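Long-range contacts in enolase (alpha proteobacterium BAL199, PDB 3UGV), which probably catalyses a magnesium-dependent reaction begun by removing a proton next to a substrate carboxylate, as in related enzymes of the enolase superfamily: residues L40-P45 with P54-I59; E76-K81 with F301-G306; Q186-K191 with L362-L367; E177-K182 with W213-R218. One frame throughout, in Å; residues are numbered along the deposited sequence.

In the fold
Contact 1 closes first along the chain, within the hairpin of strands 30-47 and 52-65; contact 2 opens just after strand 71-75 of the same antiparallel sheet. Their centres lie about 14 Å apart, and Trp-56 and Glu-76 link them directly. Contact 2 spans from this N-terminal domain to helix 301-304 of the barrel domain, and both segments of contact 4 fall between its two. Contacts 3 and 4, centres also about 14 Å apart, alternate along the barrel domain (177-182, 186-191, 213-218, 362-367) and meet where Lys-182 reaches Phe-190. Arg-44 of contact 1 touches Glu-177, Glu-180 and Leu-181 of contact 4, its ion pairs there long and weak. Contacts 1 and 2 thus concern the cap and its seam with the barrel, contacts 3 and 4 the barrel's periphery.

Contact 1: L40-P45 with P54-I59; sequences LKLQRP and PDWPLI
Leu-40 and Trp-56 pair their backbones as an antiparallel hydrogen-bonded couple: Leu-40 N donates to Trp-56 O and Trp-56 N to Leu-40 O, both at 2.9 Å. The first donor stands 37° above the carbonyl plane of Trp-56, whereas the second lies in the plane of the Leu-40 carbonyl. Two residues on, Leu-42 N meets Pro-54 O almost head-on, and a water bridges that same oxygen to Leu-42 O.

The Leu-42 side chain can be traced over the partner strand. Leu-42 CB and CG each lie 3.5 Å from Pro-54 O. Chi1 of -65° sets CG beside the backbone N and over the partner strand; from there CD1 lies over the Pro-54 carbonyl, while Leu-42 CD2 presses to 3.4 Å from Trp-56 CB and reaches toward the base of the indole. On the same face Leu-40 CD1 touches Leu-58 CD1 at 3.8 Å. The indole itself leads away, its NE1 hydrogen-bonded to Glu-76 and its ring edge-to-face with Tyr-78 and with Trp-351.

On the opposite face Lys-41 and Asp-55 form a polar pair. Lys-41 bends at chi2 (63°) and runs alongside Asp-55, so that Lys-41 NZ makes a 2.8 Å salt bridge to Asp-55 OD1 from the syn side of the carboxylate; Lys-41 CE passes 4.0 Å from Pro-54 CB. Where the first strand has turned its corner, Pro-45 CB rests 4.2 Å from Pro-54 CA.

This is the beta hairpin of strands 30-47 and 52-65, part of the antiparallel sheet characteristic of the N-terminal capping domain in the mandelate racemase and muconate lactonizing enzyme family.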
loop_
_atom_site.group_PDB
_atom_site.type_symbol
_atom_site.label_atom_id
_atom_site.label_comp_id
_atom_site.label_asym_id
_atom_site.label_seq_id
_atom_site.Cartn_x
_atom_site.Cartn_y
_atom_site.Cartn_z
ATOM N N LEU F 40 36.453 -25.550 22.967
ATOM C CA LEU F 40 36.699 -26.872 22.414
ATOM C C LEU F 40 37.373 -26.757 21.062
ATOM O O LEU F 40 37.221 -25.752 20.368
ATOM C CB LEU F 40 35.399 -27.664 22.275
ATOM C CG LEU F 40 34.518 -27.822 23.515
ATOM C CD1 LEU F 40 33.323 -28.703 23.182
ATOM C CD2 LEU F 40 35.302 -28.392 24.698
ATOM N N LYS F 41 38.132 -27.786 20.701
ATOM C CA LYS F 41 38.728 -27.870 19.382
ATOM C C LYS F 41 37.765 -28.644 18.485
ATOM O O LYS F 41 37.497 -29.823 18.737
ATOM C CB LYS F 41 40.080 -28.580 19.452
ATOM C CG LYS F 41 41.128 -27.985 18.528
ATOM C CD LYS F 41 41.430 -26.547 18.925
ATOM C CE LYS F 41 42.509 -25.938 18.043
ATOM N NZ LYS F 41 42.973 -24.615 18.563
ATOM N N LEU F 42 37.232 -27.975 17.460
ATOM C CA LEU F 42 36.260 -28.595 16.549
ATOM C C LEU F 42 36.842 -29.768 15.753
ATOM O O LEU F 42 38.002 -29.737 15.337
ATOM C CB LEU F 42 35.685 -27.561 15.574
ATOM C CG LEU F 42 34.842 -26.410 16.127
ATOM C CD1 LEU F 42 34.629 -25.356 15.031
ATOM C CD2 LEU F 42 33.518 -26.928 16.672
ATOM N N GLN F 43 36.024 -30.794 15.537
ATOM C CA GLN F 43 36.417 -31.939 14.723
ATOM C C GLN F 43 36.694 -31.499 13.289
ATOM O O GLN F 43 37.730 -31.834 12.708
ATOM C CB GLN F 43 35.333 -33.023 14.744
ATOM C CG GLN F 43 35.578 -34.139 13.732
ATOM C CD GLN F 43 34.649 -35.334 13.909
ATOM O OE1 GLN F 43 33.778 -35.338 14.779
ATOM N NE2 GLN F 43 34.838 -36.359 13.075
ATOM N N ARG F 44 35.760 -30.747 12.719
ATOM C CA ARG F 44 35.942 -30.195 11.383
ATOM C C ARG F 44 35.967 -28.669 11.493
ATOM O O ARG F 44 34.946 -28.047 11.789
ATOM C CB ARG F 44 34.814 -30.659 10.450
ATOM C CG ARG F 44 34.571 -32.166 10.457
ATOM C CD ARG F 44 33.337 -32.548 9.642
ATOM N NE ARG F 44 33.216 -33.995 9.477
ATOM C CZ ARG F 44 32.547 -34.798 10.306
ATOM N NH1 ARG F 44 31.924 -34.309 11.373
ATOM N NH2 ARG F 44 32.502 -36.098 10.066
ATOM N N PRO F 45 37.139 -28.058 11.266
ATOM C CA PRO F 45 37.256 -26.607 11.467
ATOM C C PRO F 45 36.396 -25.786 10.497
ATOM O O PRO F 45 36.325 -26.095 9.306
ATOM C CB PRO F 45 38.748 -26.340 11.230
ATOM C CG PRO F 45 39.188 -27.454 10.336
ATOM C CD PRO F 45 38.396 -28.654 10.784
ATOM N N PRO F 54 39.004 -22.809 14.275
ATOM C CA PRO F 54 39.096 -24.171 14.811
ATOM C C PRO F 54 38.479 -24.287 16.201
ATOM O O PRO F 54 38.157 -25.393 16.643
ATOM C CB PRO F 54 40.609 -24.397 14.896
ATOM C CG PRO F 54 41.211 -22.994 15.021
ATOM C CD PRO F 54 40.126 -21.974 14.734
ATOM N N ASP F 55 38.320 -23.151 16.872
ATOM C CA ASP F 55 37.861 -23.120 18.257
ATOM C C ASP F 55 36.365 -22.852 18.362
ATOM O O ASP F 55 35.808 -22.048 17.614
ATOM C CB ASP F 55 38.629 -22.054 19.040
ATOM C CG ASP F 55 40.122 -22.281 19.013
ATOM O OD1 ASP F 55 40.554 -23.428 19.259
ATOM O OD2 ASP F 55 40.862 -21.313 18.733
ATOM N N TRP F 56 35.723 -23.529 19.305
ATOM C CA TRP F 56 34.302 -23.358 19.537
ATOM C C TRP F 56 34.069 -23.089 21.012
ATOM O O TRP F 56 34.244 -23.975 21.843
ATOM C CB TRP F 56 33.539 -24.608 19.092
ATOM C CG TRP F 56 32.056 -24.409 19.070
ATOM C CD1 TRP F 56 31.113 -25.048 19.845
ATOM C CD2 TRP F 56 31.340 -23.491 18.245
ATOM N NE1 TRP F 56 29.859 -24.580 19.537
ATOM C CE2 TRP F 56 29.973 -23.620 18.564
ATOM C CE3 TRP F 56 31.721 -22.567 17.268
ATOM C CZ2 TRP F 56 28.993 -22.865 17.935
ATOM C CZ3 TRP F 56 30.750 -21.820 16.649
ATOM C CH2 TRP F 56 29.401 -21.974 16.980
ATOM N N PRO F 57 33.686 -21.853 21.352
ATOM C CA PRO F 57 33.440 -21.470 22.749
ATOM C C PRO F 57 32.043 -21.853 23.256
ATOM O O PRO F 57 31.068 -21.724 22.522
ATOM C CB PRO F 57 33.587 -19.951 22.713
ATOM C CG PRO F 57 33.155 -19.571 21.331
ATOM C CD PRO F 57 33.551 -20.717 20.426
ATOM N N LEU F 58 31.964 -22.325 24.499
ATOM C CA LEU F 58 30.694 -22.604 25.170
ATOM C C LEU F 58 30.711 -22.011 26.581
ATOM O O LEU F 58 31.716 -22.100 27.284
ATOM C CB LEU F 58 30.455 -24.110 25.291
ATOM C CG LEU F 58 30.443 -24.958 24.030
ATOM C CD1 LEU F 58 30.507 -26.440 24.377
ATOM C CD2 LEU F 58 29.219 -24.659 23.190
ATOM N N ILE F 59 29.611 -21.398 26.994
ATOM C CA ILE F 59 29.448 -21.036 28.398
ATOM C C ILE F 59 28.483 -22.031 29.047
ATOM O O ILE F 59 27.318 -22.125 28.656
ATOM C CB ILE F 59 28.943 -19.593 28.557
ATOM C CG1 ILE F 59 29.991 -18.613 28.028
ATOM C CG2 ILE F 59 28.608 -19.295 30.022
ATOM C CD1 ILE F 59 29.465 -17.211 27.779
HETATM O O HOH W 1 39.681 -27.536 14.848
#

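Contact 2: E76-K81 with F301-G306; sequences EPYVPK and FMRIGG
Met-302 reaches across to the 76-81 loop and makes the more extensive part of the contact. Its CG stands between the backbone N and the carbonyl carbon (chi1 86°), and from there the extended chain carries Met-302 SD to 3.7 Å from Glu-76 O and 3.9 Å from Pro-77 CA. The terminal Met-302 CE goes on to Tyr-78, arriving at the edge of the ring, near its plane, 4.0 Å from Tyr-78 CD2. The same methyl lies over one face of the Arg-303 guanidinium, offset toward the rim, so that it touches both flat groups, which also meet each other. No hydrogen bond crosses between the segments.

Such a meeting of a cap-domain loop with the barrel domain is the usual architecture of this superfamily, in which the cap helps close the active site at the barrel end. Consistent with this, the Tyr-78 side chain is about 6 Å from a bound magnesium ion, and Arg-303 NH1 donates to the backbone oxygen of Glu-277, a magnesium ligand.

Toward Tyr-78, which is partly exposed, the second subunit completes the packing. Arg-303 NH2 comes obliquely to within 3.7 Å of Tyr-78 CE2, with the ring and guanidinium planes 36° apart, and donates a hydrogen bond to Phe-117 O of the second subunit. The ring of that Phe-117 stacks on Tyr-78. A gamma turn centred on Tyr-78, closed by Val-79 N to Pro-77 O at 2.8 Å, presents the ring to Met-302 and Arg-303.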
loop_
_atom_site.group_PDB
_atom_site.type_symbol
_atom_site.label_atom_id
_atom_site.label_comp_id
_atom_site.label_asym_id
_atom_site.label_seq_id
_atom_site.Cartn_x
_atom_site.Cartn_y
_atom_site.Cartn_z
ATOM N N GLU F 76 26.329 -20.798 23.164
ATOM C CA GLU F 76 27.347 -20.917 22.131
ATOM C C GLU F 76 27.518 -19.564 21.465
ATOM O O GLU F 76 26.894 -19.293 20.438
ATOM C CB GLU F 76 26.933 -21.953 21.089
ATOM C CG GLU F 76 26.464 -23.252 21.693
ATOM C CD GLU F 76 26.159 -24.297 20.650
ATOM O OE1 GLU F 76 27.116 -24.925 20.143
ATOM O OE2 GLU F 76 24.964 -24.485 20.337
ATOM N N PRO F 77 28.377 -18.716 22.045
ATOM C CA PRO F 77 28.508 -17.304 21.658
ATOM C C PRO F 77 29.459 -16.994 20.488
ATOM O O PRO F 77 29.635 -15.811 20.186
ATOM C CB PRO F 77 29.021 -16.651 22.939
ATOM C CG PRO F 77 29.874 -17.715 23.555
ATOM C CD PRO F 77 29.219 -19.050 23.204
ATOM N N TYR F 78 30.051 -18.005 19.858
ATOM C CA TYR F 78 30.832 -17.799 18.628
ATOM C C TYR F 78 32.228 -17.214 18.833
ATOM O O TYR F 78 33.223 -17.799 18.412
ATOM C CB TYR F 78 30.082 -16.873 17.679
ATOM C CG TYR F 78 29.056 -17.533 16.807
ATOM C CD1 TYR F 78 29.413 -18.039 15.569
ATOM C CD2 TYR F 78 27.720 -17.619 17.200
ATOM C CE1 TYR F 78 28.481 -18.635 14.749
ATOM C CE2 TYR F 78 26.767 -18.217 16.382
ATOM C CZ TYR F 78 27.161 -18.722 15.153
ATOM O OH TYR F 78 26.259 -19.322 14.306
ATOM N N VAL F 79 32.295 -16.038 19.451
ATOM C CA VAL F 79 33.561 -15.346 19.632
ATOM C C VAL F 79 34.054 -15.531 21.056
ATOM O O VAL F 79 33.430 -15.041 21.999
ATOM C CB VAL F 79 33.467 -13.838 19.281
ATOM C CG1 VAL F 79 32.958 -13.664 17.877
ATOM C CG2 VAL F 79 32.542 -13.128 20.212
ATOM N N PRO F 80 35.176 -16.256 21.212
ATOM C CA PRO F 80 35.756 -16.603 22.517
ATOM C C PRO F 80 35.908 -15.396 23.440
ATOM O O PRO F 80 35.490 -15.451 24.597
ATOM C CB PRO F 80 37.129 -17.173 22.144
ATOM C CG PRO F 80 36.921 -17.759 20.769
ATOM C CD PRO F 80 35.968 -16.800 20.090
ATOM N N LYS F 81 36.489 -14.316 22.929
ATOM C CA LYS F 81 36.705 -13.120 23.741
ATOM C C LYS F 81 35.411 -12.535 24.318
ATOM O O LYS F 81 35.441 -11.834 25.325
ATOM C CB LYS F 81 37.485 -12.055 22.957
ATOM C CG LYS F 81 38.983 -12.352 22.873
ATOM C CD LYS F 81 39.795 -11.156 22.375
ATOM C CE LYS F 81 41.300 -11.401 22.522
ATOM N NZ LYS F 81 42.112 -10.169 22.283
ATOM N N PHE F 301 18.669 -19.618 19.701
ATOM C CA PHE F 301 18.179 -19.505 21.091
ATOM C C PHE F 301 18.853 -18.450 21.980
ATOM O O PHE F 301 18.236 -17.925 22.914
ATOM C CB PHE F 301 18.154 -20.878 21.779
ATOM C CG PHE F 301 17.180 -21.827 21.148
ATOM C CD1 PHE F 301 15.839 -21.798 21.502
ATOM C CD2 PHE F 301 17.591 -22.702 20.160
ATOM C CE1 PHE F 301 14.931 -22.644 20.902
ATOM C CE2 PHE F 301 16.686 -23.556 19.553
ATOM C CZ PHE F 301 15.356 -23.524 19.919
ATOM N N MET F 302 20.112 -18.132 21.710
ATOM C CA MET F 302 20.732 -17.071 22.485
ATOM C C MET F 302 20.256 -15.686 22.037
ATOM O O MET F 302 20.359 -14.725 22.797
ATOM C CB MET F 302 22.256 -17.163 22.462
ATOM C CG MET F 302 22.889 -16.495 21.283
ATOM S SD MET F 302 24.688 -16.472 21.403
ATOM C CE MET F 302 25.124 -15.954 19.741
ATOM N N ARG F 303 19.702 -15.595 20.826
ATOM C CA ARG F 303 19.307 -14.303 20.266
ATOM C C ARG F 303 17.798 -14.062 20.334
ATOM O O ARG F 303 17.359 -12.934 20.539
ATOM C CB ARG F 303 19.783 -14.159 18.817
ATOM C CG ARG F 303 21.292 -14.135 18.627
ATOM C CD ARG F 303 21.701 -13.733 17.195
ATOM N NE ARG F 303 23.142 -13.886 16.996
ATOM C CZ ARG F 303 23.722 -14.921 16.379
ATOM N NH1 ARG F 303 22.992 -15.905 15.868
ATOM N NH2 ARG F 303 25.044 -14.981 16.268
ATOM N N ILE F 304 17.007 -15.117 20.151
ATOM C CA ILE F 304 15.560 -14.964 20.150
ATOM C C ILE F 304 14.980 -14.750 21.553
ATOM O O ILE F 304 13.845 -14.290 21.696
ATOM C CB ILE F 304 14.846 -16.164 19.487
ATOM C CG1 ILE F 304 13.406 -15.789 19.102
ATOM C CG2 ILE F 304 14.855 -17.371 20.411
ATOM C CD1 ILE F 304 13.290 -15.077 17.755
ATOM N N GLY F 305 15.748 -15.106 22.583
ATOM C CA GLY F 305 15.293 -14.979 23.961
ATOM C C GLY F 305 15.020 -16.317 24.637
ATOM O O GLY F 305 14.075 -16.451 25.420
ATOM N N GLY F 306 15.854 -17.308 24.320
ATOM C CA GLY F 306 15.784 -18.614 24.944
ATOM C C GLY F 306 14.493 -19.351 24.665
ATOM O O GLY F 306 13.906 -19.210 23.594
#

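Contact 3: Q186-K191 with L362-L367; sequences QGTGFK and LSDGDL
Thr-188 and Asp-364 supply the clearest polar link between two tight turns, a type II' turn over Gln-186 to Gly-189 and a type I' turn over Ser-363 to Asp-366. Thr-188 N donates to Asp-364 OD1 at 2.9 Å, approaching on the anti side of the carboxylate and 32° out of its plane; the Asp-364 carboxylate is brought round by placing CG beside its own backbone N (chi1 -60°). Lys-191 bends at its last torsion, chi4 68°, and its NZ makes a weak 3.1 Å hydrogen bond to Asp-364 O.

Water adds to this polar side. One molecule accepts from Lys-191 N and lies 3.1 Å from Gly-365 O. A second accepts from Lys-191 NZ and lies close to both Asp-364 O and Asp-366 OD1. A softer link is the CA-H...O contact from Asp-364 CA to Gln-186 O, 3.2 Å.

The apolar contacts involve Phe-190 and Leu-362. Phe-190 CZ meets Leu-362 CD2 at 3.9 Å, the two side chains crossing at about a right angle, and Phe-190 CD1 lies 3.8 Å from Gly-365 CA. The Gln-186 side chain also crosses that of Leu-362 at about a right angle, Gln-186 CG lying 4.1 Å from Leu-362 CB.

The first turn follows helix 171-183 and leads into strand 192-196 of the parallel sheet; the second is the tip of the hairpin 361-363/366-368, whose strand 366-368 pairs with strand 157-162, and Phe-190 packs against Ala-160 of strand 157-162 and Trp-348 of strand 346-348.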
loop_
_atom_site.group_PDB
_atom_site.type_symbol
_atom_site.label_atom_id
_atom_site.label_comp_id
_atom_site.label_asym_id
_atom_site.label_seq_id
_atom_site.Cartn_x
_atom_site.Cartn_y
_atom_site.Cartn_z
ATOM N N GLN F 186 22.686 -41.995 11.116
ATOM C CA GLN F 186 22.306 -43.372 11.481
ATOM C C GLN F 186 21.225 -43.930 10.565
ATOM O O GLN F 186 20.447 -43.182 9.974
ATOM C CB GLN F 186 21.866 -43.493 12.950
ATOM C CG GLN F 186 22.936 -43.109 13.969
ATOM C CD GLN F 186 24.236 -43.885 13.775
ATOM O OE1 GLN F 186 24.291 -45.099 13.996
ATOM N NE2 GLN F 186 25.285 -43.188 13.349
ATOM N N GLY F 187 21.189 -45.251 10.443
ATOM C CA GLY F 187 20.159 -45.903 9.671
ATOM C C GLY F 187 20.213 -45.486 8.221
ATOM O O GLY F 187 21.233 -45.664 7.546
ATOM N N THR F 188 19.115 -44.932 7.724
ATOM C CA THR F 188 19.088 -44.510 6.327
ATOM C C THR F 188 19.747 -43.141 6.107
ATOM O O THR F 188 19.804 -42.656 4.983
ATOM C CB THR F 188 17.658 -44.531 5.748
ATOM O OG1 THR F 188 16.803 -43.710 6.550
ATOM C CG2 THR F 188 17.100 -45.967 5.727
ATOM N N GLY F 189 20.224 -42.518 7.184
ATOM C CA GLY F 189 21.016 -41.300 7.080
ATOM C C GLY F 189 20.221 -40.010 7.198
ATOM O O GLY F 189 18.983 -40.027 7.105
ATOM N N PHE F 190 20.921 -38.894 7.419
ATOM C CA PHE F 190 20.260 -37.586 7.381
ATOM C C PHE F 190 19.578 -37.369 6.039
ATOM O O PHE F 190 20.095 -37.784 4.998
ATOM C CB PHE F 190 21.254 -36.453 7.613
ATOM C CG PHE F 190 21.603 -36.240 9.052
ATOM C CD1 PHE F 190 20.666 -35.718 9.928
ATOM C CD2 PHE F 190 22.872 -36.543 9.526
ATOM C CE1 PHE F 190 20.982 -35.507 11.262
ATOM C CE2 PHE F 190 23.196 -36.322 10.858
ATOM C CZ PHE F 190 22.245 -35.807 11.727
ATOM N N LYS F 191 18.428 -36.706 6.056
ATOM C CA LYS F 191 17.701 -36.429 4.821
ATOM C C LYS F 191 18.043 -35.045 4.277
ATOM O O LYS F 191 17.531 -34.635 3.230
ATOM C CB LYS F 191 16.199 -36.553 5.043
ATOM C CG LYS F 191 15.729 -37.909 5.573
ATOM C CD LYS F 191 14.253 -37.788 6.031
ATOM C CE LYS F 191 13.545 -39.131 6.233
ATOM N NZ LYS F 191 14.053 -39.944 7.375
ATOM N N LEU F 362 20.445 -40.479 17.559
ATOM C CA LEU F 362 19.982 -40.233 16.198
ATOM C C LEU F 362 19.433 -41.501 15.571
ATOM O O LEU F 362 20.069 -42.550 15.654
ATOM C CB LEU F 362 21.137 -39.725 15.337
ATOM C CG LEU F 362 21.622 -38.290 15.572
ATOM C CD1 LEU F 362 23.026 -38.108 15.034
ATOM C CD2 LEU F 362 20.669 -37.308 14.922
ATOM N N SER F 363 18.262 -41.403 14.940
ATOM C CA SER F 363 17.693 -42.525 14.186
ATOM C C SER F 363 17.147 -42.107 12.807
ATOM O O SER F 363 16.170 -41.365 12.703
ATOM C CB SER F 363 16.609 -43.227 15.004
ATOM O OG SER F 363 16.133 -44.373 14.322
ATOM N N ASP F 364 17.788 -42.590 11.750
ATOM C CA ASP F 364 17.395 -42.260 10.376
ATOM C C ASP F 364 17.298 -40.761 10.144
ATOM O O ASP F 364 16.398 -40.296 9.448
ATOM C CB ASP F 364 16.066 -42.916 9.999
ATOM C CG ASP F 364 16.108 -44.433 10.089
ATOM O OD1 ASP F 364 17.186 -45.036 9.834
ATOM O OD2 ASP F 364 15.047 -45.014 10.416
ATOM N N GLY F 365 18.227 -40.011 10.724
ATOM C CA GLY F 365 18.242 -38.571 10.556
ATOM C C GLY F 365 17.275 -37.794 11.441
ATOM O O GLY F 365 17.149 -36.585 11.291
ATOM N N ASP F 366 16.575 -38.473 12.346
ATOM C CA ASP F 366 15.776 -37.777 13.353
ATOM C C ASP F 366 16.544 -37.763 14.663
ATOM O O ASP F 366 17.145 -38.770 15.036
ATOM C CB ASP F 366 14.431 -38.471 13.585
ATOM C CG ASP F 366 13.577 -38.540 12.328
ATOM O OD1 ASP F 366 13.788 -37.711 11.416
ATOM O OD2 ASP F 366 12.694 -39.428 12.252
ATOM N N LEU F 367 16.530 -36.626 15.352
ATOM C CA LEU F 367 17.104 -36.526 16.693
ATOM C C LEU F 367 16.050 -36.955 17.718
ATOM O O LEU F 367 14.932 -36.443 17.722
ATOM C CB LEU F 367 17.565 -35.092 16.982
ATOM C CG LEU F 367 18.437 -34.902 18.226
ATOM C CD1 LEU F 367 19.794 -35.583 18.016
ATOM C CD2 LEU F 367 18.623 -33.429 18.601
HETATM O O HOH W 2 16.829 -36.224 8.227
HETATM O O HOH W 3 14.861 -37.815 9.094
#

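Contact 4: E177-K182 with W213-R218; sequences EAVELK and WDAVGR
Val-216 is the main bump of this helix-to-helix contact, and the hollow that takes it is formed by Ala-178, Val-179 and Lys-182. Val-216 CG1, anti to the carbonyl carbon (chi1 -56°), dips toward the backbone between the first two, lying 3.9 Å from Val-179 N and 4.1 Å from Ala-178 CB. The small alanine lets the methyl come down close to the helix surface. Beside it, Val-179 CG2 meets Ala-215 CB at 4.0 Å, a second fit on the more exposed side.

The remaining wall is aliphatic lysine. Chi1 of -170° points Lys-182 CG away from the backbone N, and the chain runs extended past Val-216 in the opposite direction, bringing Lys-182 CD to 3.9 Å from Val-216 CB. The chain bends only at the last torsion, and the ammonium group is carried on to Phe-190 O, where it is hydrogen-bonded. Gly-217, with positive phi, ends the partner helix directly after the bump.

The contact joins the C-terminal parts of helices 171-183 and 202-216, neighbours on the outside of the barrel; strand 192-196 runs between them in sequence, and its Leu-193 packs under Ala-178 and Leu-181.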
loop_
_atom_site.group_PDB
_atom_site.type_symbol
_atom_site.label_atom_id
_atom_site.label_comp_id
_atom_site.label_asym_id
_atom_site.label_seq_id
_atom_site.Cartn_x
_atom_site.Cartn_y
_atom_site.Cartn_z
ATOM N N GLU F 177 33.116 -35.586 2.242
ATOM C CA GLU F 177 32.645 -35.280 3.574
ATOM C C GLU F 177 31.124 -35.397 3.664
ATOM O O GLU F 177 30.587 -35.779 4.703
ATOM C CB GLU F 177 33.097 -33.884 3.968
ATOM C CG GLU F 177 32.625 -33.473 5.341
ATOM C CD GLU F 177 33.399 -32.287 5.887
ATOM O OE1 GLU F 177 34.532 -32.499 6.381
ATOM O OE2 GLU F 177 32.880 -31.146 5.820
ATOM N N ALA F 178 30.433 -35.071 2.576
ATOM C CA ALA F 178 28.982 -35.219 2.539
ATOM C C ALA F 178 28.551 -36.678 2.802
ATOM O O ALA F 178 27.589 -36.925 3.545
ATOM C CB ALA F 178 28.430 -34.720 1.217
ATOM N N VAL F 179 29.267 -37.636 2.208
ATOM C CA VAL F 179 28.982 -39.057 2.450
ATOM C C VAL F 179 29.077 -39.376 3.952
ATOM O O VAL F 179 28.198 -40.038 4.502
ATOM C CB VAL F 179 29.902 -40.015 1.613
ATOM C CG1 VAL F 179 29.589 -41.500 1.912
ATOM C CG2 VAL F 179 29.781 -39.738 0.115
ATOM N N GLU F 180 30.141 -38.895 4.601
ATOM C CA GLU F 180 30.322 -39.038 6.053
ATOM C C GLU F 180 29.163 -38.399 6.824
ATOM O O GLU F 180 28.501 -39.067 7.615
ATOM C CB GLU F 180 31.617 -38.372 6.531
ATOM C CG GLU F 180 32.937 -39.097 6.282
ATOM C CD GLU F 180 34.137 -38.267 6.795
ATOM O OE1 GLU F 180 34.426 -38.300 8.016
ATOM O OE2 GLU F 180 34.779 -37.562 5.982
ATOM N N LEU F 181 28.929 -37.104 6.606
ATOM C CA LEU F 181 27.874 -36.398 7.338
ATOM C C LEU F 181 26.512 -37.069 7.188
ATOM O O LEU F 181 25.780 -37.202 8.164
ATOM C CB LEU F 181 27.765 -34.948 6.893
ATOM C CG LEU F 181 29.019 -34.089 6.905
ATOM C CD1 LEU F 181 28.615 -32.649 6.650
ATOM C CD2 LEU F 181 29.738 -34.236 8.226
ATOM N N LYS F 182 26.165 -37.505 5.977
ATOM C CA LYS F 182 24.887 -38.204 5.808
ATOM C C LYS F 182 24.804 -39.391 6.748
ATOM O O LYS F 182 23.810 -39.564 7.444
ATOM C CB LYS F 182 24.685 -38.680 4.371
ATOM C CG LYS F 182 23.282 -39.207 4.085
ATOM C CD LYS F 182 23.105 -39.467 2.595
ATOM C CE LYS F 182 21.823 -40.239 2.270
ATOM N NZ LYS F 182 20.587 -39.578 2.786
ATOM N N TRP F 213 25.681 -33.893 -4.639
ATOM C CA TRP F 213 24.539 -34.663 -5.096
ATOM C C TRP F 213 24.954 -35.912 -5.879
ATOM O O TRP F 213 24.288 -36.930 -5.797
ATOM C CB TRP F 213 23.623 -33.780 -5.943
ATOM C CG TRP F 213 22.546 -33.089 -5.145
ATOM C CD1 TRP F 213 21.927 -33.563 -4.023
ATOM C CD2 TRP F 213 21.961 -31.803 -5.411
ATOM N NE1 TRP F 213 20.989 -32.658 -3.579
ATOM C CE2 TRP F 213 20.986 -31.573 -4.417
ATOM C CE3 TRP F 213 22.157 -30.831 -6.400
ATOM C CZ2 TRP F 213 20.211 -30.410 -4.381
ATOM C CZ3 TRP F 213 21.384 -29.678 -6.366
ATOM C CH2 TRP F 213 20.427 -29.477 -5.359
ATOM N N ASP F 214 26.043 -35.840 -6.642
ATOM C CA ASP F 214 26.544 -37.025 -7.332
ATOM C C ASP F 214 26.937 -38.074 -6.292
ATOM O O ASP F 214 26.837 -39.283 -6.532
ATOM C CB ASP F 214 27.741 -36.697 -8.244
ATOM C CG ASP F 214 27.342 -35.893 -9.504
ATOM O OD1 ASP F 214 26.131 -35.860 -9.856
ATOM O OD2 ASP F 214 28.251 -35.296 -10.145
ATOM N N ALA F 215 27.364 -37.599 -5.126
ATOM C CA ALA F 215 27.816 -38.479 -4.051
ATOM C C ALA F 215 26.713 -39.026 -3.137
ATOM O O ALA F 215 26.827 -40.154 -2.653
ATOM C CB ALA F 215 28.866 -37.763 -3.211
ATOM N N VAL F 216 25.663 -38.245 -2.875
ATOM C CA VAL F 216 24.644 -38.674 -1.901
ATOM C C VAL F 216 23.212 -38.704 -2.422
ATOM O O VAL F 216 22.296 -39.089 -1.691
ATOM C CB VAL F 216 24.640 -37.810 -0.639
ATOM C CG1 VAL F 216 25.997 -37.796 -0.000
ATOM C CG2 VAL F 216 24.181 -36.378 -0.976
ATOM N N GLY F 217 23.013 -38.274 -3.662
ATOM C CA GLY F 217 21.699 -38.328 -4.290
ATOM C C GLY F 217 20.766 -37.170 -3.976
ATOM O O GLY F 217 20.814 -36.594 -2.887
ATOM N N ARG F 218 19.897 -36.837 -4.928
ATOM C CA ARG F 218 18.958 -35.729 -4.747
ATOM C C ARG F 218 17.807 -36.084 -3.808
ATOM O O ARG F 218 16.966 -35.252 -3.496
ATOM C CB ARG F 218 18.456 -35.195 -6.093
ATOM C CG ARG F 218 19.459 -34.258 -6.769
ATOM C CD ARG F 218 19.066 -33.950 -8.195
ATOM N NE ARG F 218 19.887 -32.892 -8.790
ATOM C CZ ARG F 218 21.169 -33.030 -9.135
ATOM N NH1 ARG F 218 21.810 -34.181 -8.924
ATOM N NH2 ARG F 218 21.821 -32.010 -9.688
#